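Local structure of endo-beta-mannanase (Opitutaceae bacterium TAV5, 7BOB) at residues A27-E32 against A36-E41; Y388-Y393 against R407-R412. The protein probably hydrolyses beta-1,4-linked mannosides from the chain end, as a homotrimeric exo-beta-1,4-mannosidase of glycoside hydrolase family 5 active in a termite hindgut. All blocks are in the same frame, centred on the assembly; numbering follows the deposited sequence.

Interaction 1. Residues A27-E32 against A36-E41; sequences ASCGVE and AWPEDE
Glu41 reaches across to Ser28 with both carboxylate oxygens. Glu41 OE1 accepts a short hydrogen bond from Ser28 OG (2.6 Å). Glu41 OE2 takes the backbone Ser28 N at 3.1 Å on a bent path, with an N-H...O angle of 143°. Both donors arrive on the syn side, each slightly out of the carboxylate plane, so that one residue grips both oxygens and fixes the turn of the group. A water at 2.7 Å from Glu41 OE2 donates to that oxygen and accepts from Ala27 N, extending the grip by one residue. Glutamate suits the place by its length: CG is anti to the backbone N (chi1 176°) and the chain runs straight on to the loop. Serine adds a hydroxyl close to its own amide.

Beside this polar clasp lies a small apolar patch. Cys29 SG rests 3.9 Å from Pro38 CD, and Cys29 CB meets the Ala36 methyl CB at 3.8 Å; small side chains let the backbones come close. At the far end Ala36 N makes a nearly straight bond to Glu32 O (2.9 Å), the i to i+4 bond of the short helix 33-36, whose N-cap is Glu32. The carboxylate of Glu32 is engaged by Arg62 in a salt bridge.

Behind the first shell, Pro38 centres an inverse gamma turn and holds the N-cap position of helix 39-51, which probably helps set the direction in which Glu41 leaves the first turn. The whole is a loop-to-helix connection after strand 20-23, the first strand of the parallel eight-stranded barrel sheet expected of a family 5 (beta/alpha)8 hydrolase.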
# COMPACT_ATOMS: atom_id res chain seq x y z
N ALA A 27 -24.78 -12.82 30.13
CA ALA A 27 -23.95 -13.98 29.81
C ALA A 27 -24.60 -14.88 28.75
O ALA A 27 -23.91 -15.41 27.87
CB ALA A 27 -23.69 -14.80 31.06
N SER A 28 -25.91 -15.12 28.87
CA SER A 28 -26.53 -16.19 28.10
C SER A 28 -26.73 -15.85 26.63
O SER A 28 -26.83 -16.76 25.81
CB SER A 28 -27.88 -16.57 28.71
OG SER A 28 -28.78 -15.49 28.58
N CYS A 29 -26.78 -14.56 26.28
CA CYS A 29 -27.12 -14.17 24.92
C CYS A 29 -26.22 -13.10 24.32
O CYS A 29 -26.43 -12.73 23.16
CB CYS A 29 -28.58 -13.66 24.88
SG CYS A 29 -28.92 -12.35 26.12
N GLY A 30 -25.25 -12.56 25.07
CA GLY A 30 -24.42 -11.48 24.58
C GLY A 30 -25.21 -10.40 23.85
O GLY A 30 -26.22 -9.90 24.35
N VAL A 31 -24.77 -10.09 22.62
CA VAL A 31 -25.30 -8.99 21.83
C VAL A 31 -26.74 -9.20 21.39
O VAL A 31 -27.32 -8.28 20.80
CB VAL A 31 -24.46 -8.78 20.56
CG1 VAL A 31 -23.05 -8.38 20.91
CG2 VAL A 31 -24.48 -10.04 19.67
N GLU A 32 -27.31 -10.39 21.58
CA GLU A 32 -28.70 -10.64 21.22
C GLU A 32 -29.67 -10.28 22.35
O GLU A 32 -30.82 -10.71 22.32
CB GLU A 32 -28.90 -12.11 20.81
CG GLU A 32 -28.10 -12.54 19.53
CD GLU A 32 -28.38 -11.63 18.32
OE1 GLU A 32 -29.58 -11.36 18.08
OE2 GLU A 32 -27.43 -11.18 17.61
N ALA A 36 -33.44 -11.83 22.94
CA ALA A 36 -33.64 -12.95 23.84
C ALA A 36 -34.32 -12.53 25.15
O ALA A 36 -35.01 -13.35 25.76
CB ALA A 36 -32.29 -13.63 24.12
N TRP A 37 -34.13 -11.27 25.58
CA TRP A 37 -34.59 -10.67 26.82
C TRP A 37 -34.73 -11.65 27.98
O TRP A 37 -35.85 -12.02 28.35
CB TRP A 37 -35.93 -9.95 26.60
CG TRP A 37 -36.19 -8.88 27.65
CD1 TRP A 37 -37.24 -8.83 28.52
CD2 TRP A 37 -35.38 -7.73 27.92
NE1 TRP A 37 -37.14 -7.71 29.32
CE2 TRP A 37 -36.01 -7.01 28.96
CE3 TRP A 37 -34.21 -7.21 27.37
CZ2 TRP A 37 -35.49 -5.82 29.47
CZ3 TRP A 37 -33.68 -6.03 27.88
CH2 TRP A 37 -34.32 -5.36 28.91
N PRO A 38 -33.62 -12.12 28.58
CA PRO A 38 -33.73 -12.94 29.80
C PRO A 38 -33.81 -12.02 31.02
O PRO A 38 -32.81 -11.69 31.68
CB PRO A 38 -32.43 -13.75 29.76
CG PRO A 38 -31.43 -12.80 29.12
CD PRO A 38 -32.22 -11.93 28.15
N GLU A 39 -35.04 -11.59 31.32
CA GLU A 39 -35.20 -10.46 32.23
C GLU A 39 -34.77 -10.79 33.65
O GLU A 39 -34.14 -9.96 34.31
CB GLU A 39 -36.63 -9.96 32.20
CG GLU A 39 -36.77 -8.61 32.91
CD GLU A 39 -38.18 -8.05 32.85
OE1 GLU A 39 -38.52 -7.40 31.84
OE2 GLU A 39 -38.95 -8.26 33.82
N ASP A 40 -35.08 -11.99 34.15
CA ASP A 40 -34.61 -12.34 35.49
C ASP A 40 -33.09 -12.31 35.54
O ASP A 40 -32.50 -11.79 36.50
CB ASP A 40 -35.12 -13.71 35.92
CG ASP A 40 -36.60 -13.69 36.28
OD1 ASP A 40 -37.20 -12.59 36.35
OD2 ASP A 40 -37.16 -14.80 36.49
N GLU A 41 -32.44 -12.85 34.50
CA GLU A 41 -30.98 -12.83 34.43
C GLU A 41 -30.46 -11.39 34.47
O GLU A 41 -29.57 -11.07 35.25
CB GLU A 41 -30.51 -13.56 33.17
CG GLU A 41 -28.99 -13.52 32.94
CD GLU A 41 -28.55 -14.34 31.72
OE1 GLU A 41 -29.43 -14.85 30.99
OE2 GLU A 41 -27.31 -14.47 31.51
O HOH W 1 -25.53 -12.76 32.71

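Interaction 2. Residues Y388-Y393 against R407-R412; sequences YWPRHY and RETSRR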
# COMPACT_ATOMS: atom_id res chain seq x y z
N TYR A 388 5.28 17.82 23.49
CA TYR A 388 4.66 18.81 22.61
C TYR A 388 3.67 18.12 21.67
O TYR A 388 4.07 17.26 20.88
CB TYR A 388 5.74 19.56 21.83
CG TYR A 388 5.23 20.69 20.96
CD1 TYR A 388 5.07 20.51 19.59
CD2 TYR A 388 4.90 21.92 21.51
CE1 TYR A 388 4.60 21.54 18.79
CE2 TYR A 388 4.44 22.95 20.71
CZ TYR A 388 4.29 22.75 19.35
OH TYR A 388 3.83 23.76 18.54
N TRP A 389 2.38 18.49 21.77
CA TRP A 389 1.34 18.07 20.83
C TRP A 389 1.27 19.10 19.71
O TRP A 389 0.99 20.27 19.99
CB TRP A 389 -0.00 17.94 21.56
CG TRP A 389 -1.20 17.47 20.73
CD1 TRP A 389 -1.91 18.22 19.83
CD2 TRP A 389 -1.82 16.18 20.75
NE1 TRP A 389 -2.92 17.48 19.30
CE2 TRP A 389 -2.90 16.22 19.85
CE3 TRP A 389 -1.57 14.99 21.45
CZ2 TRP A 389 -3.73 15.12 19.60
CZ3 TRP A 389 -2.41 13.89 21.21
CH2 TRP A 389 -3.47 13.97 20.29
N PRO A 390 1.57 18.74 18.46
CA PRO A 390 1.72 19.77 17.42
C PRO A 390 0.40 20.45 17.07
O PRO A 390 -0.68 19.87 17.22
CB PRO A 390 2.28 18.98 16.22
CG PRO A 390 1.85 17.55 16.46
CD PRO A 390 1.85 17.38 17.97
N ARG A 391 0.51 21.69 16.56
CA ARG A 391 -0.69 22.46 16.23
C ARG A 391 -1.57 21.75 15.19
O ARG A 391 -2.79 21.80 15.27
CB ARG A 391 -0.32 23.86 15.74
CG ARG A 391 -1.49 24.61 15.07
CD ARG A 391 -1.11 26.04 14.67
NE ARG A 391 -0.86 26.87 15.84
CZ ARG A 391 -1.81 27.53 16.50
NH1 ARG A 391 -3.08 27.47 16.09
NH2 ARG A 391 -1.50 28.25 17.56
N HIS A 392 -0.97 21.11 14.20
CA HIS A 392 -1.73 20.35 13.21
C HIS A 392 -1.35 18.89 13.37
O HIS A 392 -0.24 18.47 13.03
CB HIS A 392 -1.45 20.84 11.79
CG HIS A 392 -1.51 22.33 11.64
ND1 HIS A 392 -2.70 23.01 11.43
CD2 HIS A 392 -0.54 23.28 11.69
CE1 HIS A 392 -2.45 24.31 11.35
NE2 HIS A 392 -1.16 24.50 11.51
N TYR A 393 -2.28 18.12 13.92
CA TYR A 393 -2.05 16.75 14.32
C TYR A 393 -2.59 15.74 13.31
O TYR A 393 -1.96 14.71 13.07
CB TYR A 393 -2.68 16.52 15.71
CG TYR A 393 -2.35 15.19 16.36
CD1 TYR A 393 -3.08 14.04 16.06
CD2 TYR A 393 -1.33 15.10 17.30
CE1 TYR A 393 -2.79 12.82 16.68
CE2 TYR A 393 -1.02 13.90 17.93
CZ TYR A 393 -1.74 12.76 17.61
OH TYR A 393 -1.40 11.57 18.23
N ARG A 407 -0.48 8.19 13.61
CA ARG A 407 0.25 6.97 13.96
C ARG A 407 1.73 7.25 14.18
O ARG A 407 2.35 6.71 15.10
CB ARG A 407 0.07 5.92 12.87
CG ARG A 407 0.47 4.55 13.34
CD ARG A 407 0.26 3.50 12.25
NE ARG A 407 0.88 2.23 12.63
CZ ARG A 407 0.39 1.39 13.54
NH1 ARG A 407 -0.75 1.64 14.20
NH2 ARG A 407 1.07 0.28 13.81
N GLU A 408 2.31 8.13 13.35
CA GLU A 408 3.72 8.47 13.48
C GLU A 408 3.97 9.31 14.72
O GLU A 408 4.92 9.06 15.48
CB GLU A 408 4.19 9.23 12.24
CG GLU A 408 4.39 8.34 11.01
CD GLU A 408 5.43 7.26 11.24
OE1 GLU A 408 6.32 7.42 12.12
OE2 GLU A 408 5.37 6.23 10.52
N THR A 409 3.15 10.35 14.93
CA THR A 409 3.34 11.19 16.09
C THR A 409 3.15 10.39 17.37
O THR A 409 3.97 10.47 18.29
CB THR A 409 2.37 12.37 16.05
OG1 THR A 409 2.59 13.10 14.84
CG2 THR A 409 2.54 13.30 17.29
N SER A 410 2.10 9.57 17.41
CA SER A 410 1.75 8.90 18.65
C SER A 410 2.76 7.81 19.01
O SER A 410 2.97 7.55 20.19
CB SER A 410 0.34 8.31 18.56
OG SER A 410 0.30 7.18 17.71
N ARG A 411 3.38 7.17 18.02
CA ARG A 411 4.47 6.24 18.32
C ARG A 411 5.58 6.93 19.08
O ARG A 411 6.14 6.38 20.03
CB ARG A 411 5.04 5.63 17.04
CG ARG A 411 4.71 4.17 16.81
CD ARG A 411 4.79 3.80 15.30
NE ARG A 411 6.02 4.26 14.67
CZ ARG A 411 7.17 3.59 14.74
NH1 ARG A 411 7.20 2.43 15.41
NH2 ARG A 411 8.28 4.07 14.14
N ARG A 412 5.93 8.15 18.66
CA ARG A 412 7.03 8.88 19.30
C ARG A 412 6.61 9.39 20.67
O ARG A 412 7.43 9.41 21.61
CB ARG A 412 7.47 10.05 18.43
CG ARG A 412 8.02 9.67 17.07
CD ARG A 412 8.03 10.88 16.12
NE ARG A 412 9.01 10.74 15.05
CZ ARG A 412 8.74 10.14 13.89
NH1 ARG A 412 7.52 9.64 13.68
NH2 ARG A 412 9.69 10.04 12.95
O HOH W 2 -0.16 13.63 14.71
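The Thr409 methyl CG2 packs against the Tyr393 ring, 3.7 Å from Tyr393 CE2, approaching it obliquely. With CG2 anti to the backbone N and OG1 beside it (chi1 -58°), threonine divides its two branches. Thr409 CG2 meets Tyr393 and also lies 4.2 Å from Pro390 CD, while the hydroxyl meets a water and makes a weak hydrogen bond to Glu405 O. That water lies 2.8 Å from Thr409 OG1 and donates to Tyr393 O at 2.7 Å, and it sits over the centre of the Tyr393 ring. Trp389 CZ2 covers the opposite face of this ring, so the tyrosine is held between an indole and a water.

Tyr393 extends from the loop with CG anti to its N (chi1 -171°), which carries Tyr393 OH to within 3.7 Å of Ser410 CB. The phenol is hydrogen-bonded to Val200 O, and Ser410 OG bonds to Pro406 O one turn back in its own helix. The Pro390 ring offers CH2 groups and no side-chain donor to satisfy.

No direct hydrogen bond joins the segments. The chemistry therefore implies cohesion by van der Waals packing and one bridging water, with the buried hydroxyls of Tyr393 and Ser410 paid for by the backbone carbonyls of Val200 and Pro406.

In the fold
From the N terminus, the chain leaves strand 20-23 of the parallel barrel sheet and soon enters interaction 1, a local loop closed over the three residues 33-35 and leading into helix 39-51. It then completes the eight-stranded sheet before reaching strand 385-389 of the second, mixed sheet. Interaction 2 closes a longer loop of 13 residues there, holding the stretch that follows strand 385-389 to helix 406-422 within the beta-alpha-beta unit that continues to strand 427-431. The two contacts stand in series, neither nested nor crossed. The centres of interaction 1 and interaction 2 lie about 43 Å apart, on opposite sides of the chain's centre, one at the surface and one buried.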